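PDB 4IC4: oxysterol-binding protein homolog 3 from Saccharomyces cerevisiae, which carries lipids such as sterols and phosphatidylinositol 4-phosphate in a hydrophobic pocket and transfers them between membranes without vesicles. Local coordinates for residues G174-R186 and E197-I209. Numbering follows the deposited sequence.
Sequences GKSIELNNEGILR and EWTQPTTILKNLI
Arg186 and Glu197 form a salt bridge, NH1 to OE1 at 2.7 Å, a weak hydrogen bond, since the N-H...OE1 angle is only 117°; the guanidinium meets the carboxylate with its edge, while Ile184 CB lies over one of its faces. The pair sits in an antiparallel beta hairpin of the OSBP-related domain's barrel, interrupted midway. One pair further from the turn, Leu185 N donates to Trp198 O (2.8 Å), with a weak return bond. Beyond the interruption, Leu179 and Thr203 exchange two nearly straight backbone bonds (2.8 Å from Leu179 N to Thr203 O), and Ile177 and Leu205 repeat the pattern. Between these paired parts, water stands in for direct bonds: one molecule takes the N-H of Gln200 and donates to the carbonyls of Asn181 and Gly183. On the face with Leu179 and Leu205, Trp198 CG stands between its backbone N and carbonyl carbon (chi1 73°), turning one face of the indole to Leu185, whose CB makes a CH-pi contact 4.1 Å from the centroid of the six-membered ring. A serine in place of Trp198 would probably leave the Leu185 side chain without its aromatic floor and open a gap there. Helix 44-50 packs on Ile177 and Leu205; the Ile177 side chain is about 9 Å from that of Met61 of the phosphoinositide site. Glu178 and Ile204 share the other face, where Ser176 CB presses tightly against Ile204 CG2 at 3.4 Å.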
# COMPACT_ATOMS: atom_id res chain seq x y z
N GLY A 174 11.02 -18.69 -11.76
CA GLY A 174 11.83 -19.89 -11.61
C GLY A 174 12.63 -19.91 -10.32
O GLY A 174 12.73 -20.94 -9.67
N LYS A 175 13.19 -18.76 -9.96
CA LYS A 175 13.98 -18.65 -8.74
C LYS A 175 13.52 -17.44 -7.93
O LYS A 175 13.71 -17.39 -6.72
CB LYS A 175 15.47 -18.51 -9.09
CG LYS A 175 16.40 -18.56 -7.89
CD LYS A 175 17.85 -18.44 -8.32
CE LYS A 175 18.79 -18.59 -7.13
NZ LYS A 175 18.54 -17.57 -6.08
N SER A 176 12.92 -16.48 -8.62
CA SER A 176 12.42 -15.27 -7.98
C SER A 176 10.98 -15.02 -8.40
O SER A 176 10.54 -15.51 -9.44
CB SER A 176 13.29 -14.07 -8.37
OG SER A 176 14.64 -14.28 -7.97
N ILE A 177 10.25 -14.26 -7.60
CA ILE A 177 8.86 -13.95 -7.91
C ILE A 177 8.70 -12.48 -8.23
O ILE A 177 9.20 -11.61 -7.51
CB ILE A 177 7.92 -14.30 -6.75
CG1 ILE A 177 7.99 -15.80 -6.45
CG2 ILE A 177 6.49 -13.91 -7.10
CD1 ILE A 177 7.11 -16.23 -5.30
N GLU A 178 8.00 -12.20 -9.33
CA GLU A 178 7.75 -10.83 -9.75
C GLU A 178 6.47 -10.33 -9.11
O GLU A 178 5.42 -10.96 -9.24
CB GLU A 178 7.62 -10.76 -11.27
CG GLU A 178 7.36 -9.35 -11.79
CD GLU A 178 7.09 -9.31 -13.28
OE1 GLU A 178 6.91 -8.19 -13.81
OE2 GLU A 178 7.05 -10.38 -13.91
N LEU A 179 6.56 -9.20 -8.43
CA LEU A 179 5.40 -8.60 -7.78
C LEU A 179 5.04 -7.31 -8.48
O LEU A 179 5.90 -6.48 -8.76
CB LEU A 179 5.69 -8.31 -6.30
CG LEU A 179 6.05 -9.48 -5.38
CD1 LEU A 179 7.41 -10.02 -5.75
CD2 LEU A 179 6.06 -8.99 -3.94
N ASN A 180 3.75 -7.14 -8.78
CA ASN A 180 3.28 -5.93 -9.43
C ASN A 180 1.93 -5.51 -8.89
O ASN A 180 1.17 -6.33 -8.38
CB ASN A 180 3.14 -6.14 -10.95
CG ASN A 180 4.48 -6.31 -11.64
OD1 ASN A 180 5.04 -7.40 -11.67
ND2 ASN A 180 4.99 -5.22 -12.20
N ASN A 181 1.66 -4.22 -9.00
CA ASN A 181 0.38 -3.66 -8.60
C ASN A 181 -0.15 -3.14 -9.92
O ASN A 181 0.35 -2.14 -10.45
CB ASN A 181 0.56 -2.50 -7.61
CG ASN A 181 0.45 -2.94 -6.16
OD1 ASN A 181 0.76 -2.17 -5.26
ND2 ASN A 181 0.01 -4.17 -5.93
N GLU A 182 -1.15 -3.82 -10.48
CA GLU A 182 -1.72 -3.40 -11.75
C GLU A 182 -2.74 -2.31 -11.50
O GLU A 182 -3.72 -2.50 -10.78
CB GLU A 182 -2.39 -4.59 -12.45
CG GLU A 182 -1.48 -5.80 -12.59
CD GLU A 182 -2.12 -6.95 -13.37
OE1 GLU A 182 -3.36 -7.09 -13.33
OE2 GLU A 182 -1.37 -7.72 -14.01
N GLY A 183 -2.50 -1.15 -12.10
CA GLY A 183 -3.41 -0.03 -11.92
C GLY A 183 -2.64 1.27 -11.92
O GLY A 183 -1.49 1.33 -11.48
N ILE A 184 -3.29 2.32 -12.40
CA ILE A 184 -2.65 3.62 -12.47
C ILE A 184 -3.02 4.50 -11.28
O ILE A 184 -4.19 4.65 -10.94
CB ILE A 184 -3.05 4.36 -13.77
CG1 ILE A 184 -2.61 3.55 -14.98
CG2 ILE A 184 -2.41 5.74 -13.80
CD1 ILE A 184 -2.98 4.17 -16.30
N LEU A 185 -2.01 5.07 -10.63
CA LEU A 185 -2.27 5.98 -9.53
C LEU A 185 -2.52 7.32 -10.20
O LEU A 185 -1.69 7.80 -10.97
CB LEU A 185 -1.06 6.08 -8.59
CG LEU A 185 -0.71 4.84 -7.78
CD1 LEU A 185 0.03 3.85 -8.68
CD2 LEU A 185 0.17 5.22 -6.60
N ARG A 186 -3.68 7.90 -9.92
CA ARG A 186 -4.06 9.17 -10.52
C ARG A 186 -4.08 10.28 -9.48
O ARG A 186 -4.99 10.36 -8.65
CB ARG A 186 -5.44 9.05 -11.17
CG ARG A 186 -5.52 7.96 -12.23
CD ARG A 186 -6.92 7.86 -12.82
NE ARG A 186 -7.04 6.73 -13.75
CZ ARG A 186 -6.42 6.66 -14.92
NH1 ARG A 186 -5.62 7.64 -15.32
NH2 ARG A 186 -6.59 5.59 -15.70
N GLU A 197 0.20 10.83 -13.35
CA GLU A 197 -0.17 9.43 -13.40
C GLU A 197 1.06 8.54 -13.48
O GLU A 197 2.09 8.93 -14.03
CB GLU A 197 -1.06 9.15 -14.62
CG GLU A 197 -2.41 9.83 -14.59
CD GLU A 197 -3.16 9.67 -15.90
OE1 GLU A 197 -3.32 8.52 -16.36
OE2 GLU A 197 -3.60 10.69 -16.47
N TRP A 198 0.95 7.35 -12.90
CA TRP A 198 2.03 6.39 -12.93
C TRP A 198 1.55 5.04 -12.43
O TRP A 198 0.54 4.94 -11.73
CB TRP A 198 3.23 6.88 -12.10
CG TRP A 198 3.07 6.83 -10.61
CD1 TRP A 198 3.40 5.79 -9.78
CD2 TRP A 198 2.57 7.87 -9.76
NE1 TRP A 198 3.15 6.13 -8.47
CE2 TRP A 198 2.64 7.40 -8.43
CE3 TRP A 198 2.08 9.16 -10.00
CZ2 TRP A 198 2.22 8.18 -7.34
CZ3 TRP A 198 1.67 9.93 -8.92
CH2 TRP A 198 1.74 9.44 -7.60
N THR A 199 2.26 4.00 -12.85
CA THR A 199 1.99 2.63 -12.41
C THR A 199 3.17 2.31 -11.50
O THR A 199 4.31 2.61 -11.85
CB THR A 199 1.96 1.65 -13.60
OG1 THR A 199 0.81 1.92 -14.40
CG2 THR A 199 1.90 0.21 -13.11
N GLN A 200 2.91 1.72 -10.34
CA GLN A 200 4.01 1.40 -9.44
C GLN A 200 5.00 0.45 -10.11
O GLN A 200 4.61 -0.44 -10.86
CB GLN A 200 3.48 0.81 -8.13
CG GLN A 200 2.92 1.89 -7.21
CD GLN A 200 2.58 1.40 -5.82
OE1 GLN A 200 2.35 2.20 -4.91
NE2 GLN A 200 2.53 0.08 -5.65
N PRO A 201 6.30 0.64 -9.84
CA PRO A 201 7.33 -0.21 -10.43
C PRO A 201 7.26 -1.67 -10.01
O PRO A 201 6.71 -2.00 -8.96
CB PRO A 201 8.62 0.46 -9.98
CG PRO A 201 8.25 0.99 -8.64
CD PRO A 201 6.89 1.60 -8.90
N THR A 202 7.83 -2.52 -10.85
CA THR A 202 7.87 -3.95 -10.59
C THR A 202 8.92 -4.21 -9.52
O THR A 202 9.96 -3.56 -9.49
CB THR A 202 8.29 -4.73 -11.86
OG1 THR A 202 7.37 -4.44 -12.92
CG2 THR A 202 8.31 -6.22 -11.60
N THR A 203 8.64 -5.16 -8.63
CA THR A 203 9.59 -5.53 -7.59
C THR A 203 9.79 -7.04 -7.68
O THR A 203 8.95 -7.74 -8.25
CB THR A 203 9.09 -5.17 -6.18
OG1 THR A 203 7.82 -5.79 -5.93
CG2 THR A 203 8.96 -3.66 -6.03
N ILE A 204 10.89 -7.52 -7.13
CA ILE A 204 11.18 -8.95 -7.16
C ILE A 204 11.57 -9.46 -5.77
O ILE A 204 12.34 -8.82 -5.06
CB ILE A 204 12.35 -9.26 -8.13
CG1 ILE A 204 12.04 -8.72 -9.53
CG2 ILE A 204 12.60 -10.76 -8.18
CD1 ILE A 204 10.86 -9.38 -10.21
N LEU A 205 11.01 -10.60 -5.40
CA LEU A 205 11.30 -11.22 -4.11
C LEU A 205 12.36 -12.30 -4.37
O LEU A 205 12.11 -13.26 -5.09
CB LEU A 205 10.04 -11.86 -3.52
CG LEU A 205 10.16 -12.60 -2.18
CD1 LEU A 205 10.70 -11.66 -1.12
CD2 LEU A 205 8.79 -13.13 -1.78
N LYS A 206 13.55 -12.12 -3.78
CA LYS A 206 14.65 -13.07 -3.98
C LYS A 206 15.00 -13.92 -2.76
O LYS A 206 14.52 -13.69 -1.65
CB LYS A 206 15.90 -12.31 -4.44
CG LYS A 206 15.78 -11.68 -5.81
CD LYS A 206 17.08 -11.02 -6.21
CE LYS A 206 17.03 -10.49 -7.63
NZ LYS A 206 18.33 -9.91 -8.05
N ASN A 207 15.87 -14.91 -3.00
CA ASN A 207 16.32 -15.85 -1.96
C ASN A 207 15.17 -16.65 -1.35
O ASN A 207 15.07 -16.76 -0.13
CB ASN A 207 17.07 -15.11 -0.85
CG ASN A 207 18.47 -14.67 -1.28
OD1 ASN A 207 19.25 -14.17 -0.47
ND2 ASN A 207 18.78 -14.85 -2.56
N LEU A 208 14.33 -17.21 -2.21
CA LEU A 208 13.20 -18.01 -1.75
C LEU A 208 13.67 -19.40 -1.34
O LEU A 208 13.08 -20.04 -0.47
CB LEU A 208 12.15 -18.12 -2.85
CG LEU A 208 11.49 -16.82 -3.33
CD1 LEU A 208 10.54 -17.13 -4.47
CD2 LEU A 208 10.75 -16.17 -2.17
N ILE A 209 14.74 -19.87 -1.98
CA ILE A 209 15.29 -21.19 -1.71
C ILE A 209 16.05 -21.24 -0.39
O ILE A 209 15.70 -22.01 0.51
CB ILE A 209 16.26 -21.62 -2.83
CG1 ILE A 209 15.54 -21.58 -4.18
CG2 ILE A 209 16.79 -23.02 -2.56
CD1 ILE A 209 16.43 -21.89 -5.37
O HOH W 1 16.20 -17.92 -4.76
O HOH W 2 0.32 0.43 -9.78
O HOH W 3 3.45 -2.81 -10.96
O HOH W 4 4.04 -2.93 -7.99
O HOH W 5 -1.10 -0.24 -14.48